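Ulp1-like SUMO protease (Chaetomium thermophilum, PDB 6DG4) probably removes SUMO from modified proteins as a Ulp1-family (peptidase C48) cysteine protease, this chain being its C-terminal catalytic domain. Local coordinates at residues Q10-L15 with A226-Q231; K52-T57 with R234-L239. One frame throughout, in Å; residues are numbered along the deposited sequence.

Overall arrangement
Both contacts lean on the same element, helix 228-241, the last helix of the chain, and their centres lie about 11 Å apart on one side of the chain's centre. Contact 1 takes the start of that helix, with the turn before it, and sets it against the N-terminal loop 10-15; it is partly buried, and two bridging waters and three glutamines share the work with isoleucine, leucine and proline. Contact 2, further along the helix, is smaller and buried, and wholly aliphatic: two leucines of loop 52-57 rest on I235, A236 and L239. R234 joins them, its NH1 probably hydrogen-bonding to T13 O at 2.9 Å.

Contact 1. Residues Q10-L15 with A226-Q231; sequences QLITPL and AQLPLQ
I12 reaches into the first turn of helix 228-241, and its side chain packs against Q227, Q231 and L230. I12 CB stands 4.0 Å from Q227 OE1. Beyond it I12 CG1, anti to the carbonyl carbon (chi1 -55°), meets Q231 OE1 at 3.7 Å, while the other branch, I12 CG2, packs on L230 CG at 3.8 Å and also approaches the backbone O of Q227. The tip, CD1, lies between the two amides, near Q227 OE1 and Q231 CD, with L228 CD2 a little further off. L230 CD2 presses on the T13-P14 peptide, 3.5 Å from T13 C.

No direct hydrogen bond joins the segments; water does it. One water accepts from Q10 NE2 and I12 N and donates to Q227 OE1, which also receives T224 N. A second donates to L11 O and, at 2.8 Å, to Q231 OE1, while Q231 NE2 bonds to T208. A leucine in place of Q231 would probably cost the second water its bond on the helix side and deprive T208 OG1 of its bond to the amide. The contact thus ties the N-terminal loop, just before helix 17-27, to the start of helix 228-241, with L11 and Q231 both reaching helix 202-215.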
loop_
_atom_site.group_PDB
_atom_site.type_symbol
_atom_site.label_atom_id
_atom_site.label_comp_id
_atom_site.label_asym_id
_atom_site.label_seq_id
_atom_site.Cartn_x
_atom_site.Cartn_y
_atom_site.Cartn_z
ATOM N N GLN A 10 -2.113 19.555 1.324
ATOM C CA GLN A 10 -2.670 18.708 2.373
ATOM C C GLN A 10 -3.048 17.337 1.823
ATOM O O GLN A 10 -3.816 17.225 0.863
ATOM C CB GLN A 10 -3.914 19.393 2.946
ATOM C CG GLN A 10 -4.473 18.729 4.187
ATOM C CD GLN A 10 -3.711 19.108 5.429
ATOM O OE1 GLN A 10 -3.501 20.290 5.696
ATOM N NE2 GLN A 10 -3.271 18.106 6.191
ATOM N N LEU A 11 -2.534 16.286 2.469
ATOM C CA LEU A 11 -2.707 14.936 1.940
ATOM C C LEU A 11 -4.150 14.458 2.066
ATOM O O LEU A 11 -4.696 13.865 1.130
ATOM C CB LEU A 11 -1.766 13.961 2.651
ATOM C CG LEU A 11 -1.868 12.499 2.198
ATOM C CD1 LEU A 11 -1.426 12.347 0.749
ATOM C CD2 LEU A 11 -1.062 11.590 3.107
ATOM N N ILE A 12 -4.767 14.672 3.225
ATOM C CA ILE A 12 -6.099 14.156 3.520
ATOM C C ILE A 12 -7.021 15.351 3.681
ATOM O O ILE A 12 -6.924 16.087 4.671
ATOM C CB ILE A 12 -6.109 13.283 4.781
ATOM C CG1 ILE A 12 -5.084 12.157 4.649
ATOM C CG2 ILE A 12 -7.500 12.725 5.025
ATOM C CD1 ILE A 12 -4.924 11.325 5.901
ATOM N N THR A 13 -7.911 15.542 2.709
ATOM C CA THR A 13 -8.771 16.710 2.628
ATOM C C THR A 13 -10.228 16.301 2.473
ATOM O O THR A 13 -10.528 15.223 1.957
ATOM C CB THR A 13 -8.371 17.568 1.418
ATOM O OG1 THR A 13 -8.266 16.733 0.260
ATOM C CG2 THR A 13 -7.042 18.252 1.634
ATOM N N PRO A 14 -11.156 17.151 2.896
ATOM C CA PRO A 14 -12.577 16.799 2.792
ATOM C C PRO A 14 -13.042 16.675 1.346
ATOM O O PRO A 14 -12.566 17.374 0.451
ATOM C CB PRO A 14 -13.280 17.961 3.510
ATOM C CG PRO A 14 -12.280 19.086 3.490
ATOM C CD PRO A 14 -10.944 18.441 3.573
ATOM N N LEU A 15 -13.994 15.771 1.127
ATOM C CA LEU A 15 -14.522 15.524 -0.205
ATOM C C LEU A 15 -15.585 16.545 -0.597
ATOM O O LEU A 15 -16.266 17.131 0.254
ATOM C CB LEU A 15 -15.157 14.132 -0.264
ATOM C CG LEU A 15 -14.205 12.942 -0.164
ATOM C CD1 LEU A 15 -14.998 11.680 0.126
ATOM C CD2 LEU A 15 -13.414 12.776 -1.434
ATOM N N ALA A 226 -5.991 11.456 13.676
ATOM C CA ALA A 226 -7.332 12.028 13.741
ATOM C C ALA A 226 -7.938 12.286 12.365
ATOM O O ALA A 226 -9.157 12.466 12.267
ATOM C CB ALA A 226 -7.314 13.318 14.558
ATOM N N GLN A 227 -7.125 12.311 11.309
ATOM C CA GLN A 227 -7.620 12.479 9.946
ATOM C C GLN A 227 -8.088 11.176 9.310
ATOM O O GLN A 227 -8.612 11.200 8.191
ATOM C CB GLN A 227 -6.526 13.090 9.065
ATOM C CG GLN A 227 -6.149 14.496 9.446
ATOM C CD GLN A 227 -4.865 14.945 8.801
ATOM O OE1 GLN A 227 -4.146 14.149 8.204
ATOM N NE2 GLN A 227 -4.557 16.218 8.935
ATOM N N LEU A 228 -7.944 10.053 9.991
ATOM C CA LEU A 228 -8.214 8.784 9.332
ATOM C C LEU A 228 -9.691 8.489 9.092
ATOM O O LEU A 228 -9.999 7.818 8.102
ATOM C CB LEU A 228 -7.507 7.636 10.055
ATOM C CG LEU A 228 -5.982 7.769 10.043
ATOM C CD1 LEU A 228 -5.350 6.551 10.667
ATOM C CD2 LEU A 228 -5.410 8.002 8.644
ATOM N N PRO A 229 -10.639 8.969 9.905
ATOM C CA PRO A 229 -12.049 8.794 9.502
ATOM C C PRO A 229 -12.341 9.402 8.142
ATOM O O PRO A 229 -13.030 8.795 7.311
ATOM C CB PRO A 229 -12.823 9.466 10.640
ATOM C CG PRO A 229 -11.937 9.251 11.838
ATOM C CD PRO A 229 -10.534 9.446 11.300
ATOM N N LEU A 230 -11.793 10.582 7.876
ATOM C CA LEU A 230 -11.939 11.179 6.555
ATOM C C LEU A 230 -11.190 10.375 5.498
ATOM O O LEU A 230 -11.687 10.194 4.381
ATOM C CB LEU A 230 -11.439 12.615 6.610
ATOM C CG LEU A 230 -11.267 13.338 5.285
ATOM C CD1 LEU A 230 -12.576 13.379 4.515
ATOM C CD2 LEU A 230 -10.732 14.738 5.581
ATOM N N GLN A 231 -9.996 9.886 5.824
ATOM C CA GLN A 231 -9.244 9.096 4.856
ATOM C C GLN A 231 -10.008 7.847 4.437
ATOM O O GLN A 231 -9.898 7.417 3.284
ATOM C CB GLN A 231 -7.888 8.727 5.447
ATOM C CG GLN A 231 -6.963 7.947 4.525
ATOM C CD GLN A 231 -6.407 8.741 3.366
ATOM O OE1 GLN A 231 -7.044 9.652 2.833
ATOM N NE2 GLN A 231 -5.200 8.374 2.951
HETATM O O HOH W 1 -3.286 15.245 5.767
HETATM O O HOH W 2 -6.045 11.176 0.703
#

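Contact 2. Residues K52-T57 with R234-L239; sequences KLLPAT and RIAAVL
L53 and L54, adjacent in the loop that follows helix 46-50, lay their methyl groups on one side of helix 228-241, and the contact is entirely aliphatic. Along the helix, I235 comes first: its CG2 branch, which is anti to the backbone N, receives both methyls of L53, with L53 CD1 and CD2 each 4.1 Å away, and the two side chains pass each other at a slant.

A236 is next, and here the loop comes closest. L53 CD2 settles against the backbone, 3.7 Å from A236 CA, and touches its CB as well. L54 CD2 comes to that same A236 CB at 3.7 Å, so one small methyl meets both leucines. L53 gets there because its CG is anti to the backbone N (chi1 176°), which carries CG and its two methyls out towards the helix. One turn on from I235, L239 contributes its CD1, 4.1 Å from L53 CD2. That single methyl of L53 therefore touches I235, A236 and L239.

The loop's backbone is tied to the same helix by R232, whose NH1 hydrogen-bonds to L53 O. Around the pair, V64 of helix 62-80 packs on both L53 and L239, whereas F49 of helix 46-50 and V23 of helix 17-27 each touch both L54 and A236, so that the contact is packed among four helices.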
loop_
_atom_site.group_PDB
_atom_site.type_symbol
_atom_site.label_atom_id
_atom_site.label_comp_id
_atom_site.label_asym_id
_atom_site.label_seq_id
_atom_site.Cartn_x
_atom_site.Cartn_y
_atom_site.Cartn_z
ATOM N N LYS A 52 -16.557 -2.717 6.277
ATOM C CA LYS A 52 -15.128 -3.007 6.234
ATOM C C LYS A 52 -14.284 -1.820 5.775
ATOM O O LYS A 52 -13.111 -1.997 5.433
ATOM C CB LYS A 52 -14.865 -4.234 5.357
ATOM C CG LYS A 52 -15.680 -5.467 5.747
ATOM C CD LYS A 52 -15.350 -5.943 7.159
ATOM C CE LYS A 52 -16.174 -7.168 7.548
ATOM N NZ LYS A 52 -15.796 -7.694 8.884
ATOM N N LEU A 53 -14.836 -0.606 5.794
ATOM C CA LEU A 53 -14.065 0.571 5.411
ATOM C C LEU A 53 -14.578 1.850 6.061
ATOM O O LEU A 53 -13.827 2.540 6.758
ATOM C CB LEU A 53 -14.042 0.729 3.885
ATOM C CG LEU A 53 -13.343 1.980 3.343
ATOM C CD1 LEU A 53 -11.927 2.165 3.877
ATOM C CD2 LEU A 53 -13.315 1.927 1.820
ATOM N N LEU A 54 -15.844 2.183 5.848
ATOM C CA LEU A 54 -16.303 3.528 6.165
ATOM C C LEU A 54 -16.465 3.851 7.647
ATOM O O LEU A 54 -16.152 4.978 8.048
ATOM C CB LEU A 54 -17.605 3.839 5.420
ATOM C CG LEU A 54 -17.409 4.052 3.922
ATOM C CD1 LEU A 54 -18.763 4.096 3.225
ATOM C CD2 LEU A 54 -16.606 5.319 3.652
ATOM N N PRO A 55 -16.967 2.953 8.493
ATOM C CA PRO A 55 -17.065 3.302 9.917
ATOM C C PRO A 55 -15.693 3.642 10.475
ATOM O O PRO A 55 -14.701 2.972 10.183
ATOM C CB PRO A 55 -17.648 2.042 10.565
ATOM C CG PRO A 55 -18.338 1.326 9.450
ATOM C CD PRO A 55 -17.496 1.604 8.226
ATOM N N ALA A 56 -15.645 4.701 11.285
ATOM C CA ALA A 56 -14.376 5.187 11.807
ATOM C C ALA A 56 -13.675 4.161 12.686
ATOM O O ALA A 56 -12.464 4.280 12.904
ATOM C CB ALA A 56 -14.608 6.474 12.599
ATOM N N THR A 57 -14.398 3.157 13.189
ATOM C CA THR A 57 -13.795 2.124 14.025
ATOM C C THR A 57 -13.768 0.753 13.357
ATOM O O THR A 57 -13.496 -0.244 14.033
ATOM C CB THR A 57 -14.481 2.026 15.396
ATOM O OG1 THR A 57 -15.838 1.584 15.253
ATOM C CG2 THR A 57 -14.447 3.371 16.114
ATOM N N ARG A 234 -12.176 8.963 1.690
ATOM C CA ARG A 234 -11.402 9.218 0.482
ATOM C C ARG A 234 -10.998 7.917 -0.197
ATOM O O ARG A 234 -11.057 7.810 -1.426
ATOM C CB ARG A 234 -10.173 10.058 0.821
ATOM C CG ARG A 234 -10.521 11.457 1.345
ATOM C CD ARG A 234 -9.278 12.339 1.513
ATOM N NE ARG A 234 -8.611 12.469 0.226
ATOM C CZ ARG A 234 -9.022 13.250 -0.769
ATOM N NH1 ARG A 234 -10.086 14.037 -0.643
ATOM N NH2 ARG A 234 -8.363 13.235 -1.912
ATOM N N ILE A 235 -10.580 6.918 0.587
ATOM C CA ILE A 235 -10.258 5.612 0.020
ATOM C C ILE A 235 -11.482 5.026 -0.663
ATOM O O ILE A 235 -11.395 4.477 -1.769
ATOM C CB ILE A 235 -9.712 4.676 1.114
ATOM C CG1 ILE A 235 -8.337 5.151 1.591
ATOM C CG2 ILE A 235 -9.628 3.230 0.605
ATOM C CD1 ILE A 235 -7.939 4.553 2.930
ATOM N N ALA A 236 -12.647 5.135 -0.020
ATOM C CA ALA A 236 -13.879 4.641 -0.624
ATOM C C ALA A 236 -14.139 5.320 -1.963
ATOM O O ALA A 236 -14.480 4.661 -2.953
ATOM C CB ALA A 236 -15.055 4.869 0.327
ATOM N N ALA A 237 -13.985 6.647 -2.012
ATOM C CA ALA A 237 -14.189 7.376 -3.259
ATOM C C ALA A 237 -13.219 6.917 -4.343
ATOM O O ALA A 237 -13.609 6.754 -5.506
ATOM C CB ALA A 237 -14.051 8.880 -3.014
ATOM N N VAL A 238 -11.944 6.725 -3.987
ATOM C CA VAL A 238 -10.962 6.249 -4.960
ATOM C C VAL A 238 -11.373 4.892 -5.518
ATOM O O VAL A 238 -11.296 4.648 -6.730
ATOM C CB VAL A 238 -9.556 6.208 -4.331
ATOM C CG1 VAL A 238 -8.584 5.467 -5.239
ATOM C CG2 VAL A 238 -9.052 7.618 -4.058
ATOM N N LEU A 239 -11.815 3.983 -4.647
ATOM C CA LEU A 239 -12.236 2.670 -5.120
ATOM C C LEU A 239 -13.439 2.782 -6.054
ATOM O O LEU A 239 -13.470 2.149 -7.116
ATOM C CB LEU A 239 -12.538 1.749 -3.937
ATOM C CG LEU A 239 -11.339 1.394 -3.054
ATOM C CD1 LEU A 239 -11.780 0.687 -1.792
ATOM C CD2 LEU A 239 -10.309 0.542 -3.797
#